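Local coordinates for VgrG protein (Vibrio cholerae, PDB 4E1D) that binds ADP and manganese in a nucleotide site and probably cross-links host actin, at residues S23-E28 with Q173-G178; I27-A32 with Y362-E367; W275-R280 with F350-V355. All blocks are in the same frame, centred on the assembly; numbering follows the deposited sequence.

Contact 1: residues S23-E28 with Q173-G178. With MN (manganese (II) ion), chain D; ADP (adenosine-5'-diphosphate), chain B.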
# COMPACT_ATOMS: atom_id res chain seq x y z
N SER A 23 10.65 9.07 9.25
CA SER A 23 9.37 8.54 8.78
C SER A 23 9.02 9.03 7.38
O SER A 23 9.30 10.19 7.04
CB SER A 23 8.25 8.89 9.76
OG SER A 23 8.10 10.29 9.90
N SER A 24 8.42 8.14 6.56
CA SER A 24 8.04 8.45 5.19
C SER A 24 6.55 8.27 4.93
O SER A 24 5.86 7.59 5.69
CB SER A 24 8.87 7.62 4.22
OG SER A 24 8.82 6.24 4.52
N ILE A 25 6.06 8.91 3.86
CA ILE A 25 4.66 8.86 3.45
C ILE A 25 4.48 8.79 1.92
O ILE A 25 5.14 9.51 1.17
CB ILE A 25 3.79 9.95 4.14
CG1 ILE A 25 2.27 9.71 3.91
CG2 ILE A 25 4.24 11.38 3.76
CD1 ILE A 25 1.35 10.18 5.00
N GLY A 26 3.59 7.90 1.50
CA GLY A 26 3.19 7.68 0.12
C GLY A 26 1.67 7.70 0.02
O GLY A 26 1.00 7.29 0.97
N ILE A 27 1.12 8.21 -1.09
CA ILE A 27 -0.33 8.29 -1.28
C ILE A 27 -0.80 7.60 -2.55
O ILE A 27 -0.05 7.51 -3.52
CB ILE A 27 -0.91 9.74 -1.13
CG1 ILE A 27 -0.38 10.70 -2.22
CG2 ILE A 27 -0.68 10.30 0.30
CD1 ILE A 27 -1.18 11.96 -2.46
N GLU A 28 -2.05 7.13 -2.54
CA GLU A 28 -2.71 6.49 -3.67
C GLU A 28 -3.98 7.27 -3.91
O GLU A 28 -4.70 7.57 -2.96
CB GLU A 28 -3.02 5.02 -3.40
CG GLU A 28 -1.80 4.14 -3.37
CD GLU A 28 -2.08 2.76 -2.81
OE1 GLU A 28 -2.10 2.62 -1.57
OE2 GLU A 28 -2.33 1.84 -3.62
N GLN A 173 -9.01 7.27 -2.03
CA GLN A 173 -7.73 7.64 -1.44
C GLN A 173 -7.22 6.73 -0.31
O GLN A 173 -7.98 6.26 0.54
CB GLN A 173 -7.74 9.10 -1.00
CG GLN A 173 -7.80 10.07 -2.17
CD GLN A 173 -7.92 11.53 -1.78
OE1 GLN A 173 -8.44 11.90 -0.72
NE2 GLN A 173 -7.49 12.40 -2.68
N GLN A 174 -5.88 6.52 -0.33
CA GLN A 174 -5.11 5.74 0.64
C GLN A 174 -3.79 6.44 0.92
O GLN A 174 -3.31 7.23 0.12
CB GLN A 174 -4.85 4.32 0.12
CG GLN A 174 -5.85 3.31 0.64
CD GLN A 174 -6.38 2.49 -0.50
OE1 GLN A 174 -5.77 1.51 -0.94
NE2 GLN A 174 -7.53 2.89 -1.03
N ALA A 175 -3.21 6.12 2.07
CA ALA A 175 -1.91 6.63 2.51
C ALA A 175 -1.11 5.46 3.06
O ALA A 175 -1.69 4.54 3.62
CB ALA A 175 -2.09 7.70 3.57
N THR A 176 0.21 5.48 2.85
CA THR A 176 1.14 4.47 3.34
C THR A 176 2.26 5.17 4.12
O THR A 176 2.95 6.03 3.58
CB THR A 176 1.63 3.55 2.20
OG1 THR A 176 0.51 2.85 1.67
CG2 THR A 176 2.66 2.53 2.67
N VAL A 177 2.39 4.81 5.41
CA VAL A 177 3.38 5.38 6.31
C VAL A 177 4.48 4.36 6.58
O VAL A 177 4.20 3.20 6.88
CB VAL A 177 2.72 5.95 7.60
CG1 VAL A 177 3.76 6.38 8.65
CG2 VAL A 177 1.78 7.11 7.29
N GLY A 178 5.72 4.80 6.43
CA GLY A 178 6.91 4.00 6.67
C GLY A 178 7.69 4.53 7.85
O GLY A 178 8.05 5.71 7.87
MN MN D . -2.34 0.78 -5.55
PB ADP B . -0.41 -1.66 -4.01
O1B ADP B . -0.51 -2.36 -5.30
O2B ADP B . -0.19 -2.68 -2.89
O3B ADP B . -1.67 -0.86 -3.75
PA ADP B . 1.41 0.45 -5.04
O1A ADP B . 2.64 0.01 -5.74
O2A ADP B . 0.32 0.80 -6.10
O3A ADP B . 0.87 -0.69 -4.06
O5' ADP B . 1.72 1.75 -4.17
C5' ADP B . 2.49 1.57 -2.97
C4' ADP B . 2.35 2.79 -2.10
O4' ADP B . 3.39 2.80 -1.10
C3' ADP B . 2.42 4.15 -2.80
O3' ADP B . 1.42 5.04 -2.32
C2' ADP B . 3.86 4.59 -2.53
O2' ADP B . 4.04 6.00 -2.51
C1' ADP B . 4.08 4.03 -1.14
N9 ADP B . 5.48 3.80 -0.77
C8 ADP B . 6.42 3.11 -1.49
N7 ADP B . 7.61 3.10 -0.92
C5 ADP B . 7.42 3.82 0.25
C6 ADP B . 8.30 4.21 1.28
N6 ADP B . 9.60 3.95 1.27
N1 ADP B . 7.80 4.95 2.30
C2 ADP B . 6.50 5.28 2.27
N3 ADP B . 5.57 4.99 1.34
C4 ADP B . 6.10 4.25 0.35
O HOH W 1 -0.58 4.62 -0.27

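Contact 2: residues I27-A32 with Y362-E367. With MN (manganese (II) ion), chain D; ADP (adenosine-5'-diphosphate), chain B.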
# COMPACT_ATOMS: atom_id res chain seq x y z
N ILE A 27 1.12 8.21 -1.09
CA ILE A 27 -0.33 8.29 -1.28
C ILE A 27 -0.80 7.60 -2.55
O ILE A 27 -0.05 7.51 -3.52
CB ILE A 27 -0.91 9.74 -1.13
CG1 ILE A 27 -0.38 10.70 -2.22
CG2 ILE A 27 -0.68 10.30 0.30
CD1 ILE A 27 -1.18 11.96 -2.46
N GLU A 28 -2.05 7.13 -2.54
CA GLU A 28 -2.71 6.49 -3.67
C GLU A 28 -3.98 7.27 -3.91
O GLU A 28 -4.70 7.57 -2.96
CB GLU A 28 -3.02 5.02 -3.40
CG GLU A 28 -1.80 4.14 -3.37
CD GLU A 28 -2.08 2.76 -2.81
OE1 GLU A 28 -2.10 2.62 -1.57
OE2 GLU A 28 -2.33 1.84 -3.62
N ASN A 29 -4.23 7.65 -5.17
CA ASN A 29 -5.37 8.47 -5.53
C ASN A 29 -6.09 7.95 -6.77
O ASN A 29 -5.67 8.25 -7.89
CB ASN A 29 -4.90 9.92 -5.70
CG ASN A 29 -5.99 10.95 -5.79
OD1 ASN A 29 -7.08 10.82 -5.22
ND2 ASN A 29 -5.68 12.04 -6.48
N GLU A 30 -7.18 7.19 -6.57
CA GLU A 30 -7.97 6.66 -7.67
C GLU A 30 -8.88 7.77 -8.22
O GLU A 30 -9.67 8.36 -7.48
CB GLU A 30 -8.77 5.42 -7.24
CG GLU A 30 -9.39 4.66 -8.40
CD GLU A 30 -10.39 3.58 -8.03
OE1 GLU A 30 -10.54 2.62 -8.81
OE2 GLU A 30 -11.03 3.70 -6.96
N LEU A 31 -8.73 8.06 -9.53
CA LEU A 31 -9.48 9.10 -10.22
C LEU A 31 -10.88 8.68 -10.62
O LEU A 31 -11.15 7.49 -10.84
CB LEU A 31 -8.72 9.64 -11.44
CG LEU A 31 -7.33 10.23 -11.19
CD1 LEU A 31 -6.67 10.55 -12.49
CD2 LEU A 31 -7.40 11.48 -10.32
N ALA A 32 -11.76 9.68 -10.71
CA ALA A 32 -13.16 9.54 -11.09
C ALA A 32 -13.45 10.34 -12.37
O ALA A 32 -12.97 11.46 -12.51
CB ALA A 32 -14.05 10.02 -9.95
N TYR A 362 -2.19 15.38 3.73
CA TYR A 362 -1.26 14.77 2.78
C TYR A 362 -1.95 14.43 1.46
O TYR A 362 -1.28 14.06 0.50
CB TYR A 362 -0.67 13.48 3.38
CG TYR A 362 0.27 13.73 4.53
CD1 TYR A 362 1.62 13.96 4.31
CD2 TYR A 362 -0.18 13.69 5.85
CE1 TYR A 362 2.50 14.20 5.36
CE2 TYR A 362 0.69 13.92 6.91
CZ TYR A 362 2.03 14.17 6.67
OH TYR A 362 2.89 14.39 7.71
N LEU A 363 -3.29 14.51 1.43
CA LEU A 363 -4.10 14.15 0.28
C LEU A 363 -4.65 15.35 -0.51
O LEU A 363 -5.10 16.33 0.11
CB LEU A 363 -5.26 13.20 0.69
CG LEU A 363 -4.96 11.69 0.83
CD1 LEU A 363 -4.51 11.06 -0.49
CD2 LEU A 363 -3.98 11.39 1.95
N PRO A 364 -4.62 15.30 -1.86
CA PRO A 364 -5.16 16.41 -2.65
C PRO A 364 -6.69 16.39 -2.66
O PRO A 364 -7.31 15.32 -2.64
CB PRO A 364 -4.58 16.18 -4.05
CG PRO A 364 -4.33 14.72 -4.12
CD PRO A 364 -4.13 14.20 -2.73
N LYS A 365 -7.31 17.58 -2.66
CA LYS A 365 -8.76 17.69 -2.67
C LYS A 365 -9.23 18.52 -3.85
O LYS A 365 -8.75 19.65 -4.03
CB LYS A 365 -9.29 18.31 -1.35
CG LYS A 365 -8.88 17.60 -0.06
CD LYS A 365 -9.29 16.12 0.01
CE LYS A 365 -9.29 15.57 1.41
NZ LYS A 365 -7.96 15.65 2.08
N THR A 366 -10.18 17.99 -4.65
CA THR A 366 -10.77 18.70 -5.78
C THR A 366 -11.51 19.95 -5.26
O THR A 366 -11.27 21.06 -5.75
CB THR A 366 -11.69 17.78 -6.62
OG1 THR A 366 -10.94 16.66 -7.08
CG2 THR A 366 -12.30 18.49 -7.82
N GLU A 367 -12.35 19.75 -4.24
CA GLU A 367 -13.10 20.82 -3.58
C GLU A 367 -12.24 21.65 -2.65
O GLU A 367 -11.64 22.64 -3.07
MN MN D . -2.34 0.78 -5.55
PB ADP B . -0.41 -1.66 -4.01
O1B ADP B . -0.51 -2.36 -5.30
O2B ADP B . -0.19 -2.68 -2.89
O3B ADP B . -1.67 -0.86 -3.75
PA ADP B . 1.41 0.45 -5.04
O1A ADP B . 2.64 0.01 -5.74
O2A ADP B . 0.32 0.80 -6.10
O3A ADP B . 0.87 -0.69 -4.06
O5' ADP B . 1.72 1.75 -4.17
C5' ADP B . 2.49 1.57 -2.97
C4' ADP B . 2.35 2.79 -2.10
O4' ADP B . 3.39 2.80 -1.10
C3' ADP B . 2.42 4.15 -2.80
O3' ADP B . 1.42 5.04 -2.32
C2' ADP B . 3.86 4.59 -2.53
O2' ADP B . 4.04 6.00 -2.51
C1' ADP B . 4.08 4.03 -1.14
N9 ADP B . 5.48 3.80 -0.77
C8 ADP B . 6.42 3.11 -1.49
N7 ADP B . 7.61 3.10 -0.92
C5 ADP B . 7.42 3.82 0.25
C6 ADP B . 8.30 4.21 1.28
N6 ADP B . 9.60 3.95 1.27
N1 ADP B . 7.80 4.95 2.30
C2 ADP B . 6.50 5.28 2.27
N3 ADP B . 5.57 4.99 1.34
C4 ADP B . 6.10 4.25 0.35

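Contact 3: residues W275-R280 with F350-V355. With ADP (adenosine-5'-diphosphate), chain B; SO4 (sulfate ion), chain E.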
# COMPACT_ATOMS: atom_id res chain seq x y z
N TRP A 275 -8.19 -4.92 8.68
CA TRP A 275 -6.97 -4.54 9.38
C TRP A 275 -7.01 -3.06 9.76
O TRP A 275 -6.46 -2.68 10.79
CB TRP A 275 -5.72 -4.77 8.51
CG TRP A 275 -5.25 -6.19 8.43
CD1 TRP A 275 -5.58 -7.10 7.47
CD2 TRP A 275 -4.32 -6.84 9.31
NE1 TRP A 275 -4.91 -8.28 7.70
CE2 TRP A 275 -4.15 -8.16 8.82
CE3 TRP A 275 -3.64 -6.46 10.48
CZ2 TRP A 275 -3.34 -9.10 9.48
CZ3 TRP A 275 -2.79 -7.37 11.09
CH2 TRP A 275 -2.64 -8.67 10.59
N GLU A 276 -7.63 -2.23 8.88
CA GLU A 276 -7.76 -0.76 8.96
C GLU A 276 -6.41 -0.12 8.66
O GLU A 276 -6.29 0.62 7.68
CB GLU A 276 -8.35 -0.27 10.30
CG GLU A 276 -9.78 -0.70 10.53
CD GLU A 276 -10.35 -0.31 11.88
OE1 GLU A 276 -11.25 -1.04 12.37
OE2 GLU A 276 -9.92 0.72 12.44
N ILE A 277 -5.39 -0.42 9.50
CA ILE A 277 -4.01 -0.02 9.30
C ILE A 277 -3.34 -1.35 8.87
O ILE A 277 -3.07 -2.21 9.71
CB ILE A 277 -3.38 0.65 10.55
CG1 ILE A 277 -4.17 1.93 10.94
CG2 ILE A 277 -1.90 0.96 10.33
CD1 ILE A 277 -3.80 2.59 12.28
N LEU A 278 -3.20 -1.54 7.55
CA LEU A 278 -2.67 -2.76 6.95
C LEU A 278 -1.13 -2.88 6.89
O LEU A 278 -0.51 -2.12 6.16
CB LEU A 278 -3.33 -2.99 5.56
CG LEU A 278 -2.83 -4.16 4.72
CD1 LEU A 278 -3.36 -5.49 5.26
CD2 LEU A 278 -3.21 -3.99 3.26
N PRO A 279 -0.51 -3.86 7.61
CA PRO A 279 0.95 -4.04 7.49
C PRO A 279 1.32 -4.37 6.04
O PRO A 279 0.68 -5.23 5.42
CB PRO A 279 1.26 -5.19 8.46
CG PRO A 279 0.08 -5.23 9.39
CD PRO A 279 -1.09 -4.86 8.53
N ARG A 280 2.29 -3.63 5.49
CA ARG A 280 2.74 -3.75 4.10
C ARG A 280 4.11 -4.40 3.95
O ARG A 280 4.55 -4.63 2.83
CB ARG A 280 2.68 -2.38 3.40
CG ARG A 280 1.27 -1.84 3.15
CD ARG A 280 0.49 -2.57 2.06
NE ARG A 280 1.12 -2.44 0.74
CZ ARG A 280 1.76 -3.42 0.11
NH1 ARG A 280 1.85 -4.63 0.66
NH2 ARG A 280 2.31 -3.21 -1.08
N PHE A 350 2.89 0.70 6.49
CA PHE A 350 1.48 0.50 6.84
C PHE A 350 0.56 1.31 5.95
O PHE A 350 0.76 2.52 5.79
CB PHE A 350 1.23 0.82 8.32
CG PHE A 350 2.15 0.07 9.25
CD1 PHE A 350 1.83 -1.22 9.66
CD2 PHE A 350 3.36 0.62 9.66
CE1 PHE A 350 2.71 -1.94 10.47
CE2 PHE A 350 4.24 -0.10 10.46
CZ PHE A 350 3.91 -1.38 10.85
N GLU A 351 -0.45 0.64 5.40
CA GLU A 351 -1.45 1.24 4.53
C GLU A 351 -2.71 1.58 5.31
O GLU A 351 -3.32 0.70 5.91
CB GLU A 351 -1.79 0.29 3.37
CG GLU A 351 -2.69 0.87 2.30
CD GLU A 351 -3.15 -0.15 1.27
OE1 GLU A 351 -2.30 -0.95 0.80
OE2 GLU A 351 -4.35 -0.16 0.95
N PHE A 352 -3.10 2.86 5.27
CA PHE A 352 -4.33 3.34 5.89
C PHE A 352 -5.41 3.14 4.85
O PHE A 352 -5.46 3.89 3.87
CB PHE A 352 -4.19 4.81 6.30
CG PHE A 352 -3.30 5.00 7.51
CD1 PHE A 352 -1.92 5.03 7.38
CD2 PHE A 352 -3.84 5.15 8.78
CE1 PHE A 352 -1.10 5.18 8.49
CE2 PHE A 352 -3.02 5.34 9.89
CZ PHE A 352 -1.66 5.35 9.74
N ARG A 353 -6.23 2.07 5.03
CA ARG A 353 -7.31 1.68 4.11
C ARG A 353 -8.29 2.81 3.84
O ARG A 353 -8.80 2.94 2.73
CB ARG A 353 -7.99 0.38 4.55
CG ARG A 353 -7.02 -0.81 4.64
CD ARG A 353 -6.50 -1.27 3.29
NE ARG A 353 -7.55 -1.91 2.50
CZ ARG A 353 -7.47 -2.18 1.20
NH1 ARG A 353 -6.37 -1.87 0.52
NH2 ARG A 353 -8.47 -2.77 0.57
N THR A 354 -8.51 3.65 4.87
CA THR A 354 -9.28 4.89 4.88
C THR A 354 -8.30 5.91 5.47
O THR A 354 -7.63 5.62 6.47
CB THR A 354 -10.57 4.75 5.73
OG1 THR A 354 -11.43 3.78 5.14
CG2 THR A 354 -11.33 6.08 5.86
N VAL A 355 -8.17 7.07 4.83
CA VAL A 355 -7.26 8.09 5.32
C VAL A 355 -7.85 8.73 6.58
O VAL A 355 -8.97 9.26 6.53
CB VAL A 355 -6.87 9.15 4.25
CG1 VAL A 355 -5.85 10.13 4.81
CG2 VAL A 355 -6.33 8.48 2.99
PB ADP B . -0.41 -1.66 -4.01
O1B ADP B . -0.51 -2.36 -5.30
O2B ADP B . -0.19 -2.68 -2.89
O3B ADP B . -1.67 -0.86 -3.75
PA ADP B . 1.41 0.45 -5.04
O1A ADP B . 2.64 0.01 -5.74
O2A ADP B . 0.32 0.80 -6.10
O3A ADP B . 0.87 -0.69 -4.06
O5' ADP B . 1.72 1.75 -4.17
C5' ADP B . 2.49 1.57 -2.97
C4' ADP B . 2.35 2.79 -2.10
O4' ADP B . 3.39 2.80 -1.10
C3' ADP B . 2.42 4.15 -2.80
O3' ADP B . 1.42 5.04 -2.32
C2' ADP B . 3.86 4.59 -2.53
O2' ADP B . 4.04 6.00 -2.51
C1' ADP B . 4.08 4.03 -1.14
N9 ADP B . 5.48 3.80 -0.77
C8 ADP B . 6.42 3.11 -1.49
N7 ADP B . 7.61 3.10 -0.92
C5 ADP B . 7.42 3.82 0.25
C6 ADP B . 8.30 4.21 1.28
N6 ADP B . 9.60 3.95 1.27
N1 ADP B . 7.80 4.95 2.30
C2 ADP B . 6.50 5.28 2.27
N3 ADP B . 5.57 4.99 1.34
C4 ADP B . 6.10 4.25 0.35
S SO4 E . -7.42 -3.44 -2.86
O1 SO4 E . -7.57 -3.20 -4.28
O2 SO4 E . -8.73 -3.37 -2.23
O3 SO4 E . -6.86 -4.77 -2.66
O4 SO4 E . -6.52 -2.44 -2.28
O HOH W 2 -8.30 2.39 7.66

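Contact 1: residues S23-E28 with Q173-G178
S24, G26 and E28 pair with G178, T176 and Q174 as three antiparallel hydrogen-bonded pairs, each closed by two backbone bonds, from the short T176 N to G26 O (2.7 Å) to Q174 N to E28 O (3.1 Å). I25–V177 and I27–A175 are the non-hydrogen-bonded pairs between them. The strand segments run antiparallel, at 161°.

Apolar packing lies on the face of I25, I27, A175 and V177. With its CG1 branch anti to the backbone N (chi1 -169°), I25 reaches out so that its CD1 meets V177 CG2 at 3.9 Å.

Polar and ligand contacts take the other face. S24 OG donates to adenine N1 of ADP at 2.8 Å. G26 has no side chain there, and its CA comes within 3.2 Å of ADP O2', so the ribose can settle directly on the strand. One water donates to E28 OE1 at 2.8 Å and also bonds T176 OG1 and ADP O3'. The second carboxylate oxygen, E28 OE2, binds manganese at 2.2 Å, an ion that ADP O3B and E90 also hold.

Two-faced strand pairing of this kind, with a hydrophobic face on one side and nucleotide and metal on the other, forms part of the floor of the ADP-manganese site.

Contact 2: residues I27-A32 with Y362-E367
I27 packs against Y362, L363 and P364, and its side chain accounts for most of the close approaches here. The CG1 branch sits between the backbone N and the carbonyl carbon (chi1 64°) and runs on extended, which delivers CD1 to the loop: it lies 3.6 Å from Y362 O and 3.7 Å from P364 CD. The other branch, CG2, meets L363 CD2 at 3.8 Å, while L363 CD1 lies 3.9 Å from I27 CB; the two side chains run past each other in opposite directions. Two residues on, N29 ND2 approaches P364 CG at 3.8 Å, a van der Waals contact alongside the pyrrolidine ring. M111 of helix 101-124 also touches both I27 and N29.

Beyond P364 the fit is loose. K365 turns its CB away from the strand and is exposed, and the side chain of the exposed, poorly ordered E367 is not modelled. Strand residues E30 to A32 likewise meet nothing of 362-367, so the two segments part after one short patch.

No hydrogen bond joins the segments directly. Q173, on strand 167-180, supplies the polar tie: its NE2 is bonded to both N29 OD1 and P364 O. Separately, Y362 OH is bonded to M98 O.

Nonpolar packing therefore lays loop 362-364 against the I27 side of the strand, whereas E28 turns its CB away from the loop, and its OE2 binds manganese beside ADP; the contact is van der Waals packing, with directional bonding left to a neighbouring glutamine.

Contact 3: residues W275-R280 with F350-V355
L278 and E351 form an antiparallel hydrogen-bonded pair, with L278 N to E351 O at 2.8 Å and the reciprocal bond beside it; R353 N extends the pairing to E276 O. On the other face of the sheet I277 places CG2 over a face of the F352 ring and CD1 3.7 Å from F352 CE2.

Just past the strand, R280 can be followed outward. Its CB points toward the partner strand, and CG lies 3.7 Å from E351 CB. CD then passes E351 OE1 at 3.5 Å, and NE makes a long salt bridge to the same oxygen at 3.7 Å. Bent at chi2 and chi3, the R280 chain crosses E351 obliquely, the guanidinium and carboxylate planes 89° apart. NH1 is bonded to H331 O, and NH2 comes 3.1 Å from ADP O2B.

The other carboxylate oxygen, E351 OE2, accepts from R353 NH1 at 2.7 Å on its syn side. R353 also grips a sulfate, probably from the crystallisation liquor, NH1 to O4 at 2.9 Å and NH2 to O2.

E351 thus lies between two arginines, its side chain also about 3 Å from a bound manganese ion, a charge pattern consistent with a pocket that receives anionic groups.

In the fold
Contacts 1 and 3 are both buried strand pairings, and strand 167-180 joins 344-352 directly: A175 O accepts from F352 N at 2.7 Å, and V177 N donates to F350 O. They meet the nucleotide site differently, contact 1 through adenine, ribose and manganese; contact 3 meets ADP through R280, while R353 holds a sulfate. Contact 2 reuses strand 24-32 of contact 1 but lies farther out, about 15 Å from the chain centre to its own centre against 7 and 8 Å, and replaces backbone pairing with apolar packing that runs out into exposed residues at the end of the modelled chain. L363 CD2 also touches V355 CG1, tying that loop to the segment of contact 3.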